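Leucine--tRNA ligase (PDB 5AH5) probably joins leucine to its cognate tRNA at the expense of ATP, as expected of a class I aminoacyl-tRNA synthetase. Local coordinates at residues Tyr536-Phe539 against Ile540-Leu544; Arg194-Ala197 against Asp198-Leu201; Asp488-Val491 against Asp492-Trp495; His529-Leu532 against His533-Ser537. All blocks are in the same frame, centred on the assembly; numbering follows the deposited sequence.

Interaction 1. Residues Tyr536-Phe539 against Ile540-Leu544; sequences YSRF and ITKVL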
loop_
_atom_site.group_PDB
_atom_site.type_symbol
_atom_site.label_atom_id
_atom_site.label_comp_id
_atom_site.label_asym_id
_atom_site.label_seq_id
_atom_site.Cartn_x
_atom_site.Cartn_y
_atom_site.Cartn_z
ATOM N N TYR B 536 -3.364 9.747 0.647
ATOM C CA TYR B 536 -4.747 10.195 0.935
ATOM C C TYR B 536 -5.423 9.455 2.124
ATOM O O TYR B 536 -6.069 10.066 2.944
ATOM C CB TYR B 536 -5.596 10.006 -0.308
ATOM C CG TYR B 536 -5.211 10.829 -1.530
ATOM C CD1 TYR B 536 -4.941 12.187 -1.445
ATOM C CD2 TYR B 536 -5.134 10.237 -2.751
ATOM C CE1 TYR B 536 -4.574 12.930 -2.584
ATOM C CE2 TYR B 536 -4.837 10.962 -3.905
ATOM C CZ TYR B 536 -4.554 12.295 -3.818
ATOM O OH TYR B 536 -4.239 12.924 -4.980
ATOM N N SER B 537 -5.313 8.125 2.140
ATOM C CA SER B 537 -5.800 7.250 3.228
ATOM C C SER B 537 -5.227 7.629 4.601
ATOM O O SER B 537 -5.962 7.639 5.614
ATOM C CB SER B 537 -5.464 5.776 2.903
ATOM O OG SER B 537 -4.052 5.568 2.846
ATOM N N ARG B 538 -3.927 7.948 4.662
ATOM C CA ARG B 538 -3.391 8.402 5.937
ATOM C C ARG B 538 -4.016 9.753 6.290
ATOM O O ARG B 538 -4.385 9.987 7.439
ATOM C CB ARG B 538 -1.867 8.480 5.933
ATOM C CG ARG B 538 -1.185 7.131 5.721
ATOM C CD ARG B 538 0.340 7.333 5.635
ATOM N NE ARG B 538 0.768 7.932 6.912
ATOM C CZ ARG B 538 1.506 9.032 7.078
ATOM N NH1 ARG B 538 2.079 9.674 6.062
ATOM N NH2 ARG B 538 1.718 9.463 8.318
ATOM N N PHE B 539 -4.159 10.632 5.305
ATOM C CA PHE B 539 -4.735 11.951 5.564
ATOM C C PHE B 539 -6.198 11.851 6.070
ATOM O O PHE B 539 -6.584 12.463 7.067
ATOM C CB PHE B 539 -4.646 12.822 4.299
ATOM C CG PHE B 539 -5.533 14.037 4.327
ATOM C CD1 PHE B 539 -5.472 14.936 5.376
ATOM C CD2 PHE B 539 -6.423 14.284 3.290
ATOM C CE1 PHE B 539 -6.272 16.072 5.404
ATOM C CE2 PHE B 539 -7.252 15.408 3.316
ATOM C CZ PHE B 539 -7.169 16.306 4.374
ATOM N N ILE B 540 -6.984 11.019 5.428
ATOM C CA ILE B 540 -8.428 10.983 5.737
ATOM C C ILE B 540 -8.623 10.276 7.071
ATOM O O ILE B 540 -9.582 10.591 7.791
ATOM C CB ILE B 540 -9.261 10.409 4.550
ATOM C CG1 ILE B 540 -9.336 11.456 3.432
ATOM C CG2 ILE B 540 -10.661 9.935 4.913
ATOM C CD1 ILE B 540 -9.955 12.768 3.817
ATOM N N THR B 541 -7.680 9.393 7.445
ATOM C CA THR B 541 -7.768 8.711 8.747
ATOM C C THR B 541 -7.588 9.702 9.890
ATOM O O THR B 541 -8.362 9.728 10.849
ATOM C CB THR B 541 -6.836 7.496 8.777
ATOM O OG1 THR B 541 -7.293 6.554 7.779
ATOM C CG2 THR B 541 -6.846 6.807 10.188
ATOM N N LYS B 542 -6.641 10.608 9.728
ATOM C CA LYS B 542 -6.414 11.647 10.717
ATOM C C LYS B 542 -7.599 12.600 10.804
ATOM O O LYS B 542 -8.025 12.988 11.874
ATOM C CB LYS B 542 -5.120 12.390 10.362
ATOM C CG LYS B 542 -3.896 11.439 10.396
ATOM C CD LYS B 542 -2.595 12.166 10.274
ATOM C CE LYS B 542 -1.377 11.233 10.198
ATOM N NZ LYS B 542 -1.327 10.231 11.312
ATOM N N VAL B 543 -8.128 12.985 9.667
ATOM C CA VAL B 543 -9.309 13.843 9.626
ATOM C C VAL B 543 -10.454 13.160 10.382
ATOM O O VAL B 543 -11.026 13.762 11.272
ATOM C CB VAL B 543 -9.718 14.205 8.166
ATOM C CG1 VAL B 543 -11.072 14.902 8.150
ATOM C CG2 VAL B 543 -8.686 15.097 7.551
ATOM N N LEU B 544 -10.753 11.900 10.053
ATOM C CA LEU B 544 -11.850 11.217 10.685
ATOM C C LEU B 544 -11.607 10.954 12.164
ATOM O O LEU B 544 -12.562 10.916 12.964
ATOM C CB LEU B 544 -12.206 9.889 9.942
ATOM C CG LEU B 544 -12.651 10.035 8.477
ATOM C CD1 LEU B 544 -12.701 8.675 7.780
ATOM C CD2 LEU B 544 -13.997 10.761 8.380
#
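Ser537 O is gripped twice by Thr541, whose hydroxyl OG1 and backbone N both donate to it. Thr541 OG1 lies 2.8 Å from Ser537 O, and the two donors arrive from opposite faces of the carbonyl plane. Thr541 can do this because its OG1 is anti to its own carbonyl carbon (chi1 -63°), which turns the hydroxyl back along the helix, so that it donates to a carbonyl one turn earlier. The neighbouring i to i+4 bonds follow the ordinary pattern, Ile540 N meeting Tyr536 O at 2.8 Å. One residue on, Arg538 and Lys542 run side by side in the same direction, and their cationic ends, Arg538 NH2 and Lys542 NZ, come within 4.3 Å. Glu554 pairs with both, and Asp203 and Asp553 form further salt bridges with Lys542, so the acidic groups very likely offset the like charges. The apolar side is built on the Phe539 ring: Val543 CG2 approaches its CE1 to 3.4 Å, while Ile540 CD1 touches CE2 at 3.8 Å. Tyr196 adds an edge-to-face partner for that ring. The whole is a buried stretch of helix 533-546, the crossover helix of the beta-alpha-beta unit between parallel strands 520-524 and 556-560 in the class I synthetase core.

Interaction 2. Residues Arg194-Ala197 against Asp198-Leu201; sequences RSYA and DRLL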
loop_
_atom_site.group_PDB
_atom_site.type_symbol
_atom_site.label_atom_id
_atom_site.label_comp_id
_atom_site.label_asym_id
_atom_site.label_seq_id
_atom_site.Cartn_x
_atom_site.Cartn_y
_atom_site.Cartn_z
ATOM N N ARG B 194 -2.839 20.241 3.283
ATOM C CA ARG B 194 -1.720 21.067 3.769
ATOM C C ARG B 194 -1.762 21.292 5.268
ATOM O O ARG B 194 -0.722 21.258 5.907
ATOM C CB ARG B 194 -1.567 22.389 3.003
ATOM C CG ARG B 194 -0.939 22.215 1.632
ATOM C CD ARG B 194 -0.981 23.478 0.765
ATOM N NE ARG B 194 -0.125 24.505 1.323
ATOM C CZ ARG B 194 1.188 24.636 1.124
ATOM N NH1 ARG B 194 1.884 23.827 0.334
ATOM N NH2 ARG B 194 1.823 25.628 1.721
ATOM N N SER B 195 -2.943 21.450 5.840
ATOM C CA SER B 195 -3.067 21.718 7.274
ATOM C C SER B 195 -2.719 20.494 8.133
ATOM O O SER B 195 -2.516 20.619 9.332
ATOM C CB SER B 195 -4.492 22.218 7.609
ATOM O OG SER B 195 -5.482 21.211 7.347
ATOM N N TYR B 196 -2.723 19.317 7.520
ATOM C CA TYR B 196 -2.287 18.088 8.148
ATOM C C TYR B 196 -0.877 17.667 7.757
ATOM O O TYR B 196 -0.420 16.614 8.175
ATOM C CB TYR B 196 -3.237 16.954 7.782
ATOM C CG TYR B 196 -4.500 16.998 8.577
ATOM C CD1 TYR B 196 -5.399 18.066 8.444
ATOM C CD2 TYR B 196 -4.807 15.986 9.478
ATOM C CE1 TYR B 196 -6.563 18.114 9.185
ATOM C CE2 TYR B 196 -5.967 16.018 10.205
ATOM C CZ TYR B 196 -6.853 17.085 10.046
ATOM O OH TYR B 196 -7.998 17.090 10.797
ATOM N N ALA B 197 -0.185 18.474 6.976
ATOM C CA ALA B 197 1.066 18.039 6.370
ATOM C C ALA B 197 2.160 17.752 7.399
ATOM O O ALA B 197 2.961 16.837 7.199
ATOM C CB ALA B 197 1.566 19.053 5.364
ATOM N N ASP B 198 2.203 18.540 8.462
ATOM C CA ASP B 198 3.128 18.289 9.547
ATOM C C ASP B 198 2.914 16.926 10.232
ATOM O O ASP B 198 3.867 16.225 10.515
ATOM C CB ASP B 198 3.030 19.402 10.609
ATOM C CG ASP B 198 3.845 20.645 10.253
ATOM O OD1 ASP B 198 4.712 20.627 9.341
ATOM O OD2 ASP B 198 3.631 21.644 10.952
ATOM N N ARG B 199 1.668 16.583 10.526
ATOM C CA ARG B 199 1.364 15.289 11.087
ATOM C C ARG B 199 1.597 14.104 10.164
ATOM O O ARG B 199 1.977 13.032 10.640
ATOM C CB ARG B 199 -0.058 15.244 11.485
ATOM C CG ARG B 199 -0.381 16.018 12.728
ATOM C CD ARG B 199 -1.562 15.321 13.360
ATOM N NE ARG B 199 -2.745 16.089 13.315
ATOM C CZ ARG B 199 -3.968 15.595 13.457
ATOM N NH1 ARG B 199 -4.217 14.281 13.570
ATOM N NH2 ARG B 199 -4.972 16.466 13.424
ATOM N N LEU B 200 1.312 14.286 8.877
ATOM C CA LEU B 200 1.637 13.303 7.866
ATOM C C LEU B 200 3.164 13.049 7.800
ATOM O O LEU B 200 3.615 11.914 7.665
ATOM C CB LEU B 200 1.130 13.775 6.490
ATOM C CG LEU B 200 -0.395 13.762 6.319
ATOM C CD1 LEU B 200 -0.789 14.472 5.015
ATOM C CD2 LEU B 200 -0.949 12.327 6.402
ATOM N N LEU B 201 3.943 14.108 7.901
ATOM C CA LEU B 201 5.388 14.023 7.801
ATOM C C LEU B 201 5.987 13.429 9.089
ATOM O O LEU B 201 6.660 12.427 9.030
ATOM C CB LEU B 201 5.951 15.417 7.517
ATOM C CG LEU B 201 7.441 15.554 7.274
ATOM C CD1 LEU B 201 7.938 14.562 6.222
ATOM C CD2 LEU B 201 7.744 16.987 6.870
HETATM O O HOH W 1 -0.232 18.921 10.618
#
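Tyr196 lays its ring alongside the guanidinium group of Arg199, the two side chains pointing the same way from the start of helix 197-202, the short helix that follows strand 182-191. CE2 of the tyrosine is 3.4 Å from Arg199 NH2, over one face of the guanidinium, but the planes are 37° apart, so the overlap is tilted and not a flat stack. In the arginine, CG lies anti to the carbonyl carbon, and one bend at chi3 (-112°) brings the guanidinium back beside the tyrosine. A shared outside partner makes sense of the pairing, since Asp546 accepts from Tyr196 OH and forms a salt bridge with Arg199 NH2. Asp546, the last residue of helix 533-546, ties the start of the short helix to the longer one. Leu200 rests its CG on Tyr196 O, 3.4 Å away. The same oxygen accepts from Leu200 N at 3.0 Å, and Ala197 O takes Leu201 N one residue later. Asp198 OD1 pairs with Arg224 and Tyr410. A water completes the turn, accepting from Arg199 N at 3.0 Å and donating to Ser195 O at 3.1 Å.

Interaction 3. Residues Asp488-Val491 against Asp492-Trp495; sequences DTFV and DSSW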
loop_
_atom_site.group_PDB
_atom_site.type_symbol
_atom_site.label_atom_id
_atom_site.label_comp_id
_atom_site.label_asym_id
_atom_site.label_seq_id
_atom_site.Cartn_x
_atom_site.Cartn_y
_atom_site.Cartn_z
ATOM N N ASP B 488 -13.359 12.540 -7.358
ATOM C CA ASP B 488 -12.276 11.611 -7.788
ATOM C C ASP B 488 -12.290 10.231 -7.078
ATOM O O ASP B 488 -12.647 10.159 -5.916
ATOM C CB ASP B 488 -10.941 12.252 -7.586
ATOM C CG ASP B 488 -9.826 11.484 -8.341
ATOM O OD1 ASP B 488 -9.769 11.533 -9.630
ATOM O OD2 ASP B 488 -9.031 10.820 -7.605
ATOM N N THR B 489 -11.975 9.175 -7.832
ATOM C CA THR B 489 -11.832 7.793 -7.330
ATOM C C THR B 489 -10.987 7.660 -6.030
ATOM O O THR B 489 -11.304 6.846 -5.177
ATOM C CB THR B 489 -11.283 6.843 -8.398
ATOM O OG1 THR B 489 -11.208 5.523 -7.871
ATOM C CG2 THR B 489 -9.902 7.236 -8.934
ATOM N N PHE B 490 -9.998 8.528 -5.835
ATOM C CA PHE B 490 -9.204 8.462 -4.621
ATOM C C PHE B 490 -9.893 8.982 -3.365
ATOM O O PHE B 490 -9.446 8.683 -2.229
ATOM C CB PHE B 490 -7.816 9.070 -4.817
ATOM C CG PHE B 490 -6.970 8.267 -5.754
ATOM C CD1 PHE B 490 -6.346 7.086 -5.301
ATOM C CD2 PHE B 490 -6.765 8.671 -7.065
ATOM C CE1 PHE B 490 -5.513 6.379 -6.136
ATOM C CE2 PHE B 490 -5.980 7.927 -7.930
ATOM C CZ PHE B 490 -5.359 6.761 -7.459
ATOM N N VAL B 491 -11.031 9.646 -3.540
ATOM C CA VAL B 491 -11.895 9.950 -2.387
ATOM C C VAL B 491 -12.511 8.651 -1.947
ATOM O O VAL B 491 -12.421 8.347 -0.794
ATOM C CB VAL B 491 -13.007 11.044 -2.664
ATOM C CG1 VAL B 491 -13.845 11.320 -1.405
ATOM C CG2 VAL B 491 -12.338 12.348 -3.063
ATOM N N ASP B 492 -13.076 7.853 -2.862
ATOM C CA ASP B 492 -13.714 6.611 -2.489
ATOM C C ASP B 492 -12.719 5.719 -1.676
ATOM O O ASP B 492 -13.034 5.165 -0.629
ATOM C CB ASP B 492 -14.119 5.793 -3.693
ATOM C CG ASP B 492 -15.029 6.557 -4.738
ATOM O OD1 ASP B 492 -15.225 7.795 -4.696
ATOM O OD2 ASP B 492 -15.470 5.850 -5.647
ATOM N N SER B 493 -11.537 5.559 -2.229
ATOM C CA SER B 493 -10.593 4.623 -1.724
ATOM C C SER B 493 -9.809 5.179 -0.543
ATOM O O SER B 493 -9.007 4.471 -0.022
ATOM C CB SER B 493 -9.679 4.154 -2.882
ATOM O OG SER B 493 -8.969 5.209 -3.488
ATOM N N SER B 494 -10.032 6.443 -0.122
ATOM C CA SER B 494 -9.338 6.979 0.989
ATOM C C SER B 494 -9.832 6.495 2.367
ATOM O O SER B 494 -9.137 6.716 3.354
ATOM C CB SER B 494 -9.340 8.507 0.956
ATOM O OG SER B 494 -10.634 9.030 1.234
ATOM N N TRP B 495 -11.015 5.895 2.425
ATOM C CA TRP B 495 -11.657 5.476 3.661
ATOM C C TRP B 495 -12.409 4.141 3.536
ATOM O O TRP B 495 -13.026 3.694 4.483
ATOM C CB TRP B 495 -12.591 6.567 4.115
ATOM C CG TRP B 495 -13.886 6.637 3.308
ATOM C CD1 TRP B 495 -14.027 7.189 2.086
ATOM C CD2 TRP B 495 -15.173 6.095 3.645
ATOM N NE1 TRP B 495 -15.327 7.051 1.627
ATOM C CE2 TRP B 495 -16.046 6.377 2.567
ATOM C CE3 TRP B 495 -15.690 5.443 4.758
ATOM C CZ2 TRP B 495 -17.366 5.994 2.572
ATOM C CZ3 TRP B 495 -16.963 5.062 4.769
ATOM C CH2 TRP B 495 -17.829 5.361 3.681
HETATM O O HOH W 2 -9.265 4.676 -6.054
HETATM O O HOH W 3 -13.818 4.177 -6.915
HETATM O O HOH W 4 -7.369 6.777 -1.925
#
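Ser494 holds OG between its backbone N and carbonyl carbon (chi1 71°), and this folds the hydroxyl back onto Val491 O, 2.8 Å away. Trp495 has a similar first torsion (chi1 76°), which brings the indole edge-on to the same carbonyl oxygen: Val491 O lies in the ring plane, 3.5 Å from Trp495 CD1. Ser494 N also donates to Val491 O, though from well above the carbonyl plane, so the hydroxyl is the better aligned of the two donors. At the other end Asp488 caps the turn. Its OD2 accepts from Phe490 N at 3.1 Å, met from above the carboxylate plane, while OD1 is held by Arg419 and Gln168. Such an N-cap marks the start of the short, weakly bonded helix 489-492, which leaves strand 486-487 and leads into a loop bordering the leucyl-adenylate analogue site. Ser493, a residue of that pocket, has its N bonded to Thr489 O at 3.2 Å. Its OG sits 3.7 Å from Phe490 CD1 and is linked by one water to Thr489 OG1 and by another to Phe490 O, the second water lying in the plane of the Phe490 ring. Those waters tie the serine hydroxyl to the preceding turn. Asp492 OD1 and Trp495 NE1 share a partner beyond the turn, the side-chain amide of Gln134 on helix 128-143, which donates through NE2 to the first and accepts through OE1 from the second.

Interaction 4. Residues His529-Leu532 against His533-Ser537; sequences HATL and HLIYS. With LSS (5'-O-(L-leucylsulfamoyl)adenosine), chain I.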
loop_
_atom_site.group_PDB
_atom_site.type_symbol
_atom_site.label_atom_id
_atom_site.label_comp_id
_atom_site.label_asym_id
_atom_site.label_seq_id
_atom_site.Cartn_x
_atom_site.Cartn_y
_atom_site.Cartn_z
ATOM N N HIS B 529 1.190 3.166 -5.295
ATOM C CA HIS B 529 0.292 4.033 -4.510
ATOM C C HIS B 529 0.932 4.883 -3.435
ATOM O O HIS B 529 0.242 5.565 -2.677
ATOM C CB HIS B 529 -0.879 3.238 -3.968
ATOM C CG HIS B 529 -1.890 2.923 -5.009
ATOM N ND1 HIS B 529 -2.647 3.912 -5.634
ATOM C CD2 HIS B 529 -2.200 1.759 -5.619
ATOM C CE1 HIS B 529 -3.413 3.346 -6.546
ATOM N NE2 HIS B 529 -3.149 2.052 -6.578
ATOM N N ALA B 530 2.261 4.892 -3.389
ATOM C CA ALA B 530 2.987 5.594 -2.346
ATOM C C ALA B 530 2.608 7.047 -2.192
ATOM O O ALA B 530 2.520 7.570 -1.064
ATOM C CB ALA B 530 4.489 5.459 -2.592
ATOM N N THR B 531 2.412 7.751 -3.300
ATOM C CA THR B 531 1.953 9.131 -3.159
ATOM C C THR B 531 0.614 9.328 -3.883
ATOM O O THR B 531 0.336 10.444 -4.299
ATOM C CB THR B 531 2.965 10.164 -3.649
ATOM O OG1 THR B 531 3.192 9.943 -5.026
ATOM C CG2 THR B 531 4.266 10.067 -2.861
ATOM N N LEU B 532 -0.192 8.255 -3.995
ATOM C CA LEU B 532 -1.640 8.348 -4.265
ATOM C C LEU B 532 -2.405 7.835 -3.047
ATOM O O LEU B 532 -2.494 8.537 -2.092
ATOM C CB LEU B 532 -2.027 7.617 -5.562
ATOM C CG LEU B 532 -1.526 8.333 -6.838
ATOM C CD1 LEU B 532 -1.212 7.395 -7.971
ATOM C CD2 LEU B 532 -2.507 9.374 -7.311
ATOM N N HIS B 533 -2.942 6.622 -3.071
ATOM C CA HIS B 533 -3.844 6.143 -2.038
ATOM C C HIS B 533 -3.193 6.110 -0.635
ATOM O O HIS B 533 -3.857 6.438 0.361
ATOM C CB HIS B 533 -4.428 4.803 -2.453
ATOM C CG HIS B 533 -4.937 3.952 -1.313
ATOM N ND1 HIS B 533 -6.111 4.221 -0.648
ATOM C CD2 HIS B 533 -4.480 2.775 -0.797
ATOM C CE1 HIS B 533 -6.326 3.284 0.268
ATOM N NE2 HIS B 533 -5.339 2.407 0.217
ATOM N N LEU B 534 -1.884 5.809 -0.547
ATOM C CA LEU B 534 -1.201 5.722 0.747
ATOM C C LEU B 534 -0.989 7.094 1.348
ATOM O O LEU B 534 -0.838 7.201 2.538
ATOM C CB LEU B 534 0.159 4.948 0.605
ATOM C CG LEU B 534 0.027 3.462 0.206
ATOM C CD1 LEU B 534 1.328 2.774 -0.195
ATOM C CD2 LEU B 534 -0.688 2.682 1.325
ATOM N N ILE B 535 -0.952 8.176 0.561
ATOM C CA ILE B 535 -1.007 9.509 1.192
ATOM C C ILE B 535 -2.430 9.825 1.600
ATOM O O ILE B 535 -2.674 10.222 2.711
ATOM C CB ILE B 535 -0.598 10.629 0.241
ATOM C CG1 ILE B 535 0.900 10.600 0.030
ATOM C CG2 ILE B 535 -0.989 12.006 0.821
ATOM C CD1 ILE B 535 1.697 11.195 1.169
ATOM N N TYR B 536 -3.364 9.747 0.647
ATOM C CA TYR B 536 -4.747 10.195 0.935
ATOM C C TYR B 536 -5.423 9.455 2.124
ATOM O O TYR B 536 -6.069 10.066 2.944
ATOM C CB TYR B 536 -5.596 10.006 -0.308
ATOM C CG TYR B 536 -5.211 10.829 -1.530
ATOM C CD1 TYR B 536 -4.941 12.187 -1.445
ATOM C CD2 TYR B 536 -5.134 10.237 -2.751
ATOM C CE1 TYR B 536 -4.574 12.930 -2.584
ATOM C CE2 TYR B 536 -4.837 10.962 -3.905
ATOM C CZ TYR B 536 -4.554 12.295 -3.818
ATOM O OH TYR B 536 -4.239 12.924 -4.980
ATOM N N SER B 537 -5.313 8.125 2.140
ATOM C CA SER B 537 -5.800 7.250 3.228
ATOM C C SER B 537 -5.227 7.629 4.601
ATOM O O SER B 537 -5.962 7.639 5.614
ATOM C CB SER B 537 -5.464 5.776 2.903
ATOM O OG SER B 537 -4.052 5.568 2.846
HETATM C C1 LSS I . -5.788 -0.318 -7.632
HETATM N N1 LSS I . 1.846 -7.440 -10.245
HETATM O O1 LSS I . -4.611 -0.057 -7.747
HETATM S S1 LSS I . -5.644 -2.182 -9.238
HETATM C C2 LSS I . 1.670 -7.298 -8.933
HETATM N N2 LSS I . -6.385 -1.292 -8.294
HETATM O O2 LSS I . -0.435 -3.251 -7.042
HETATM N N3 LSS I . 0.624 -6.629 -8.400
HETATM O O3 LSS I . -2.121 -3.651 -4.897
HETATM C C4 LSS I . -0.289 -6.087 -9.240
HETATM N N4 LSS I . -8.098 0.322 -6.927
HETATM O O4 LSS I . -3.243 -5.371 -7.479
HETATM C C5 LSS I . -0.109 -6.128 -10.617
HETATM O O5 LSS I . -4.557 -2.992 -8.395
HETATM C C6 LSS I . 0.993 -6.798 -11.120
HETATM N N6 LSS I . 1.140 -6.894 -12.466
HETATM C C7 LSS I . -6.899 1.283 -4.219
HETATM N N7 LSS I . -1.143 -5.460 -11.190
HETATM C C8 LSS I . -1.924 -4.961 -10.194
HETATM C C9 LSS I . -6.224 0.386 -5.260
HETATM N N9 LSS I . -1.406 -5.379 -9.009
HETATM C CA LSS I . -6.639 0.533 -6.735
HETATM C C10 LSS I . -6.431 2.731 -4.434
HETATM C C11 LSS I . -6.583 0.702 -2.795
HETATM O O1A LSS I . -4.864 -1.597 -10.338
HETATM C C21 LSS I . -1.873 -5.059 -7.674
HETATM C C22 LSS I . -1.748 -3.607 -7.368
HETATM C C23 LSS I . -2.722 -3.422 -6.202
HETATM C C24 LSS I . -3.779 -4.449 -6.550
HETATM C C25 LSS I . -4.952 -3.848 -7.328
HETATM O O2A LSS I . -6.483 -3.236 -9.767
#
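His533 sends its side chain from the first turn of helix 533-546 into the leucine pocket, with CB 3.5 Å from C10 of the bound leucylsulfamoyl adenosine. CG is anti to the backbone N (chi1 158°), which puts the ring against the ligand methyls; this atom stays close to C10 but also begins to approach the second methyl, C11. Further out CD2 lies 3.6 Å from C11, which sits over one face of the imidazole, offset toward its rim. ND1 skirts both methyls at greater range, and CE1 is 4.0 Å from C11. NE2, at the tip, is near C11 as well and bonds to Tyr523 OH, a partner that fixes the ring's rotation. Ser537 OG lies over the opposite face, toward its rim, and donates to His533 O at 2.6 Å. His529 crosses His533 obliquely, its ND1 3.8 Å from His533 CB, and presents a face to C10. Its ring edge does the polar work: NE2 donates to the leucyl carbonyl oxygen O1, in the ring plane, over 2.8 Å with an angle of 158°. The backbone holds the two histidines in place. His529 O closes a type I beta turn by accepting from Leu532 N and, from the opposite face of its plane, takes Leu534 N of the helix. Leu532, the N-cap residue, gives its O to Tyr536 N in a nearly straight bond (175°). The histidines thus divide the leucyl group between them: imidazole faces meet the isobutyl methyls, while one N-H...O bond orients the carbonyl.

Overall arrangement
All four contacts are local, and all gather round helix 533-546: interactions 1 and 4 lie on it, 2 and 3 pack against it. Interactions 1 and 4 share Tyr536 and Ser537, yet interaction 4 opens the helix at the ligand while interaction 1, wholly buried, continues it through the core. Interactions 2 and 3 touch interaction 1 without touching each other: Tyr196 packs on Phe539 and Val543, and Ile540 meets Ser494. Interaction 3 also reaches interaction 4, where Phe490 fits against His529 and Leu532. The chemistry follows position. Near the ligand, interactions 3 and 4 rely on hydroxyls, waters and imidazoles, whereas interactions 1 and 2 combine aromatic packing with charged groups, and interaction 2 has partly exposed charges at its margin.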